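Local structure of proline-tRNA synthetase class II aaRS (Ybak RNA binding domain plus tRNA synthetase) (Cryptosporidium parvum, 5XIO) at residues 405-410 and 423-428; 289-294 and 348-353. The protein binds the inhibitor halofuginone and, as a class II aminoacyl-tRNA synthetase, probably joins L-proline to tRNA(Pro) at the expense of ATP. All blocks are in the same frame, centred on the assembly; numbering follows the deposited sequence.

Contact 1: residues 405-410 and 423-428; sequences ESIIRV and KKMVIA
Lys424 reaches over the start of 405-410 and lays its chain against the backbone of Glu405 and Ser406. Its CG stands opposite the carbonyl carbon, beside the backbone N, with chi1 at -34°, away from a staggered value; a bend at chi2 then turns the outer chain back along 405-410. CD passes 4.0 Å from Ser406 CA, and NZ ends 3.3 Å from Glu405 O, above the plane of that carbonyl. A water donates to the same Glu405 O and accepts a weak bond from Lys424 NZ, so the last carbonyl of helix 377-405 has two donors. Ser406 OG turns back to Arg402 O in that helix.

Next comes a ladder of backbone bonds in parallel register: Met425 N to Ser406 O, Ile408 N to Met425 O, Ile427 N to Ile408 O and Val410 N to Ile427 O. Ile407, Arg409, Met425 and Ile427 share one face. Met425 keeps its chain extended as far as SD and bends at chi3 (-89°), which swings CE across Ile407, 3.9 Å from CG1. The other branch of Ile407, CG2, meets Ile427 CG2 at 3.8 Å. That Ile427 methyl sits between its own N and carbonyl carbon. Leu493 and Phe491 of strand 490-495 pack on this face too. Arg409 runs extended away from the pair to a salt bridge with Asp411 and a cation-pi contact with Phe472. Past the strand end, Val410 CG2 lies 4.3 Å from Val426 CG2, on whose side chain Thr419 of helix 416-421 also packs. Two parallel neighbours linked through that helix make a beta-alpha-beta unit, here in the C-terminal part of this prolyl-tRNA synthetase, which also carries the zinc site of Cys431, Cys436 and Cys481.

Contact 2: residues 289-294 and 348-353; sequences VQVIII and LRFEVG
With chi1 at 179°, Val291 sends CG1 opposite its backbone N, and Phe350, its CG opposite the carbonyl carbon (chi1 -74°), lays its ring beneath that methyl. CG1 stands 3.8 Å from the ring centroid, almost on the normal, a CH-pi contact centred on one face. The second Val291 branch, CG2, meets Leu348 CD1 at 3.9 Å, and Ile293 CG1 approaches Phe350 CD2 at 4.0 Å. Val324 and Val362 of the flanking strands join this apolar layer. The backbones run parallel, Ile292 and Ile294 each donating to and accepting from 348-352, with Ile294 N to Phe350 O at 2.7 Å. These are neighbouring strands in the mixed five-stranded sheet of the anticodon-binding domain, the alpha/beta domain common to many class IIa synthetases. On the reverse face Ile294 CD1 rests 4.2 Å from Arg349 CD. The arginine chain bends at chi3, and Arg349 NE makes a salt bridge with Glu351 OE2 at 3.2 Å in the guanidinium plane, on the anti lone pair of that oxygen; Arg349 NH2 adds a weak bond. Arg349 NH1 makes a salt bridge with Glu342 of helix 334-343, and Tyr338 of that helix supplies a cation-pi contact.

From the N terminus, the chain passes through the catalytic core before reaching either contact. Contact 2 then closes a loop of 53 residues, which carries helix 306-319, strand 324-326 and helix 334-343, and pairs two strands of the anticodon-binding domain. Strands 361-366 and 372-376 extend that sheet, and the long helix 377-405 leads on to contact 1, which closes a loop of only 12 residues in the C-terminal part of the chain. The loops follow in series, neither nesting nor crossing. Their centres are 41 Å apart, with nearest atoms about 24 Å apart, so each ties together its own region of the fold.

Contact 1: residues 405-410 and 423-428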
loop_
_atom_site.group_PDB
_atom_site.type_symbol
_atom_site.label_atom_id
_atom_site.label_comp_id
_atom_site.label_asym_id
_atom_site.label_seq_id
_atom_site.Cartn_x
_atom_site.Cartn_y
_atom_site.Cartn_z
ATOM N N GLU A 405 28.325 16.562 18.745
ATOM C CA GLU A 405 29.748 16.737 18.321
ATOM C C GLU A 405 29.895 17.407 16.927
ATOM O O GLU A 405 30.866 18.102 16.631
ATOM C CB GLU A 405 30.474 15.370 18.275
ATOM C CG GLU A 405 30.674 14.653 19.635
ATOM C CD GLU A 405 30.933 13.124 19.535
ATOM O OE1 GLU A 405 31.668 12.673 18.611
ATOM O OE2 GLU A 405 30.400 12.359 20.396
ATOM N N SER A 406 28.902 17.203 16.081
ATOM C CA SER A 406 28.895 17.766 14.740
ATOM C C SER A 406 28.326 19.156 14.565
ATOM O O SER A 406 28.245 19.623 13.422
ATOM C CB SER A 406 28.089 16.868 13.817
ATOM O OG SER A 406 28.423 15.538 14.049
ATOM N N ILE A 407 27.916 19.829 15.629
ATOM C CA ILE A 407 27.362 21.203 15.439
ATOM C C ILE A 407 28.230 22.244 16.104
ATOM O O ILE A 407 28.349 22.261 17.325
ATOM C CB ILE A 407 25.914 21.339 15.942
ATOM C CG1 ILE A 407 24.957 20.522 15.066
ATOM C CG2 ILE A 407 25.490 22.798 15.954
ATOM C CD1 ILE A 407 23.708 20.013 15.790
ATOM N N ILE A 408 28.813 23.134 15.304
ATOM C CA ILE A 408 29.762 24.115 15.822
ATOM C C ILE A 408 29.300 25.545 15.683
ATOM O O ILE A 408 29.014 26.031 14.612
ATOM C CB ILE A 408 31.133 23.916 15.185
ATOM C CG1 ILE A 408 31.679 22.523 15.631
ATOM C CG2 ILE A 408 32.050 25.106 15.533
ATOM C CD1 ILE A 408 33.176 22.485 15.867
ATOM N N ARG A 409 29.221 26.239 16.800
ATOM C CA ARG A 409 28.888 27.633 16.760
ATOM C C ARG A 409 30.061 28.491 16.249
ATOM O O ARG A 409 31.193 28.373 16.724
ATOM C CB ARG A 409 28.435 28.121 18.113
ATOM C CG ARG A 409 28.002 29.587 18.072
ATOM C CD ARG A 409 28.187 30.202 19.445
ATOM N NE ARG A 409 27.642 31.548 19.489
ATOM C CZ ARG A 409 27.124 32.128 20.576
ATOM N NH1 ARG A 409 27.092 31.481 21.751
ATOM N NH2 ARG A 409 26.625 33.365 20.475
ATOM N N VAL A 410 29.745 29.340 15.273
ATOM C CA VAL A 410 30.636 30.328 14.690
ATOM C C VAL A 410 29.917 31.683 14.683
ATOM O O VAL A 410 28.699 31.738 14.495
ATOM C CB VAL A 410 30.974 29.913 13.257
ATOM C CG1 VAL A 410 31.970 30.862 12.656
ATOM C CG2 VAL A 410 31.597 28.545 13.255
ATOM N N LYS A 423 34.132 17.985 8.314
ATOM C CA LYS A 423 32.842 17.317 8.190
ATOM C C LYS A 423 31.753 17.753 9.215
ATOM O O LYS A 423 31.081 16.874 9.817
ATOM C CB LYS A 423 33.058 15.795 8.237
ATOM C CG LYS A 423 33.770 15.307 7.003
ATOM C CD LYS A 423 34.144 13.840 7.101
ATOM C CE LYS A 423 34.365 13.244 5.702
ATOM N NZ LYS A 423 35.748 12.731 5.596
ATOM N N LYS A 424 31.535 19.069 9.390
ATOM C CA LYS A 424 30.516 19.544 10.378
ATOM C C LYS A 424 29.516 20.527 9.859
ATOM O O LYS A 424 29.594 20.986 8.729
ATOM C CB LYS A 424 31.137 20.158 11.656
ATOM C CG LYS A 424 32.429 19.496 12.047
ATOM C CD LYS A 424 32.445 18.952 13.443
ATOM C CE LYS A 424 33.658 18.068 13.561
ATOM N NZ LYS A 424 33.464 17.285 14.786
ATOM N N MET A 425 28.550 20.840 10.730
ATOM C CA MET A 425 27.501 21.775 10.441
ATOM C C MET A 425 27.845 22.973 11.228
ATOM O O MET A 425 28.581 22.881 12.172
ATOM C CB MET A 425 26.178 21.263 10.947
ATOM C CG MET A 425 25.698 20.031 10.229
ATOM S SD MET A 425 23.939 19.651 10.363
ATOM C CE MET A 425 23.925 18.626 11.855
ATOM N N VAL A 426 27.237 24.093 10.871
ATOM C CA VAL A 426 27.554 25.326 11.446
ATOM C C VAL A 426 26.275 25.947 12.033
ATOM O O VAL A 426 25.219 26.000 11.366
ATOM C CB VAL A 426 28.205 26.212 10.363
ATOM C CG1 VAL A 426 27.924 27.683 10.585
ATOM C CG2 VAL A 426 29.691 26.008 10.356
ATOM N N ILE A 427 26.363 26.448 13.269
ATOM C CA ILE A 427 25.282 27.278 13.752
ATOM C C ILE A 427 25.809 28.699 13.876
ATOM O O ILE A 427 26.865 28.912 14.413
ATOM C CB ILE A 427 24.565 26.702 14.990
ATOM C CG1 ILE A 427 23.323 27.535 15.285
ATOM C CG2 ILE A 427 25.512 26.577 16.184
ATOM C CD1 ILE A 427 22.250 26.805 16.054
ATOM N N ALA A 428 25.090 29.655 13.294
ATOM C CA ALA A 428 25.597 30.999 13.132
ATOM C C ALA A 428 24.434 32.022 13.135
ATOM O O ALA A 428 23.356 31.735 12.623
ATOM C CB ALA A 428 26.415 31.089 11.851
HETATM O O HOH W 1 33.242 18.566 17.828
#

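Contact 2: residues 289-294 and 348-353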
loop_
_atom_site.group_PDB
_atom_site.type_symbol
_atom_site.label_atom_id
_atom_site.label_comp_id
_atom_site.label_asym_id
_atom_site.label_seq_id
_atom_site.Cartn_x
_atom_site.Cartn_y
_atom_site.Cartn_z
ATOM N N VAL A 289 13.725 -9.682 12.296
ATOM C CA VAL A 289 13.999 -10.674 13.362
ATOM C C VAL A 289 14.815 -10.020 14.493
ATOM O O VAL A 289 15.883 -9.509 14.225
ATOM C CB VAL A 289 14.733 -11.881 12.772
ATOM C CG1 VAL A 289 15.335 -12.730 13.858
ATOM C CG2 VAL A 289 13.762 -12.735 11.981
ATOM N N GLN A 290 14.309 -10.028 15.730
ATOM C CA GLN A 290 15.026 -9.475 16.889
ATOM C C GLN A 290 15.989 -10.450 17.622
ATOM O O GLN A 290 17.033 -10.040 18.191
ATOM C CB GLN A 290 14.021 -8.988 17.878
ATOM C CG GLN A 290 13.069 -7.943 17.273
ATOM C CD GLN A 290 11.911 -7.635 18.171
ATOM O OE1 GLN A 290 11.316 -8.553 18.719
ATOM N NE2 GLN A 290 11.540 -6.358 18.287
ATOM N N VAL A 291 15.612 -11.730 17.625
ATOM C CA VAL A 291 16.362 -12.813 18.302
ATOM C C VAL A 291 16.445 -13.990 17.360
ATOM O O VAL A 291 15.390 -14.434 16.812
ATOM C CB VAL A 291 15.658 -13.309 19.565
ATOM C CG1 VAL A 291 16.464 -14.447 20.190
ATOM C CG2 VAL A 291 15.452 -12.166 20.552
ATOM N N ILE A 292 17.687 -14.431 17.137
ATOM C CA ILE A 292 17.984 -15.662 16.454
ATOM C C ILE A 292 18.651 -16.691 17.418
ATOM O O ILE A 292 19.606 -16.391 18.136
ATOM C CB ILE A 292 18.894 -15.429 15.255
ATOM C CG1 ILE A 292 18.900 -16.669 14.347
ATOM C CG2 ILE A 292 20.317 -15.069 15.682
ATOM C CD1 ILE A 292 17.585 -16.927 13.606
ATOM N N ILE A 293 18.114 -17.906 17.442
ATOM C CA ILE A 293 18.587 -18.944 18.343
ATOM C C ILE A 293 19.460 -19.900 17.555
ATOM O O ILE A 293 19.007 -20.498 16.575
ATOM C CB ILE A 293 17.415 -19.714 18.947
ATOM C CG1 ILE A 293 16.559 -18.762 19.782
ATOM C CG2 ILE A 293 17.929 -20.907 19.768
ATOM C CD1 ILE A 293 15.141 -19.253 19.993
ATOM N N ILE A 294 20.710 -20.022 17.965
ATOM C CA ILE A 294 21.639 -20.908 17.281
ATOM C C ILE A 294 22.118 -22.024 18.211
ATOM O O ILE A 294 22.922 -21.770 19.111
ATOM C CB ILE A 294 22.867 -20.155 16.776
ATOM C CG1 ILE A 294 22.425 -19.032 15.838
ATOM C CG2 ILE A 294 23.815 -21.104 16.075
ATOM C CD1 ILE A 294 23.561 -18.129 15.444
ATOM N N LEU A 348 19.759 -9.653 19.006
ATOM C CA LEU A 348 20.217 -10.600 19.982
ATOM C C LEU A 348 20.465 -11.930 19.324
ATOM O O LEU A 348 19.605 -12.427 18.604
ATOM C CB LEU A 348 19.189 -10.803 21.081
ATOM C CG LEU A 348 18.781 -9.596 21.922
ATOM C CD1 LEU A 348 17.735 -10.033 22.910
ATOM C CD2 LEU A 348 19.917 -8.928 22.661
ATOM N N ARG A 349 21.560 -12.579 19.726
ATOM C CA ARG A 349 21.933 -13.906 19.230
ATOM C C ARG A 349 22.191 -14.929 20.359
ATOM O O ARG A 349 23.258 -14.937 20.972
ATOM C CB ARG A 349 23.160 -13.810 18.320
ATOM C CG ARG A 349 24.030 -15.055 18.319
ATOM C CD ARG A 349 25.247 -14.879 17.424
ATOM N NE ARG A 349 26.480 -14.756 18.196
ATOM C CZ ARG A 349 27.488 -13.955 17.868
ATOM N NH1 ARG A 349 27.413 -13.202 16.779
ATOM N NH2 ARG A 349 28.573 -13.906 18.629
ATOM N N PHE A 350 21.200 -15.784 20.617
ATOM C CA PHE A 350 21.250 -16.837 21.619
ATOM C C PHE A 350 22.085 -18.049 21.104
ATOM O O PHE A 350 21.731 -18.680 20.086
ATOM C CB PHE A 350 19.862 -17.373 21.891
ATOM C CG PHE A 350 18.982 -16.478 22.689
ATOM C CD1 PHE A 350 19.285 -15.139 22.911
ATOM C CD2 PHE A 350 17.795 -16.969 23.151
ATOM C CE1 PHE A 350 18.413 -14.319 23.607
ATOM C CE2 PHE A 350 16.910 -16.166 23.836
ATOM C CZ PHE A 350 17.215 -14.837 24.071
ATOM N N GLU A 351 23.177 -18.370 21.802
ATOM C CA GLU A 351 23.982 -19.587 21.523
ATOM C C GLU A 351 23.593 -20.709 22.510
ATOM O O GLU A 351 23.571 -20.498 23.717
ATOM C CB GLU A 351 25.476 -19.284 21.632
ATOM C CG GLU A 351 25.995 -18.220 20.669
ATOM C CD GLU A 351 27.354 -17.633 21.085
ATOM O OE1 GLU A 351 28.023 -18.226 21.964
ATOM O OE2 GLU A 351 27.768 -16.576 20.535
ATOM N N VAL A 352 23.239 -21.880 22.006
ATOM C CA VAL A 352 22.759 -22.951 22.876
ATOM C C VAL A 352 23.521 -24.262 22.629
ATOM O O VAL A 352 23.190 -25.008 21.704
ATOM C CB VAL A 352 21.234 -23.156 22.739
ATOM C CG1 VAL A 352 20.770 -24.361 23.564
ATOM C CG2 VAL A 352 20.501 -21.919 23.212
ATOM N N GLY A 353 24.539 -24.519 23.464
ATOM C CA GLY A 353 25.300 -25.786 23.458
ATOM C C GLY A 353 25.142 -26.692 24.695
ATOM O O GLY A 353 24.160 -26.575 25.457
#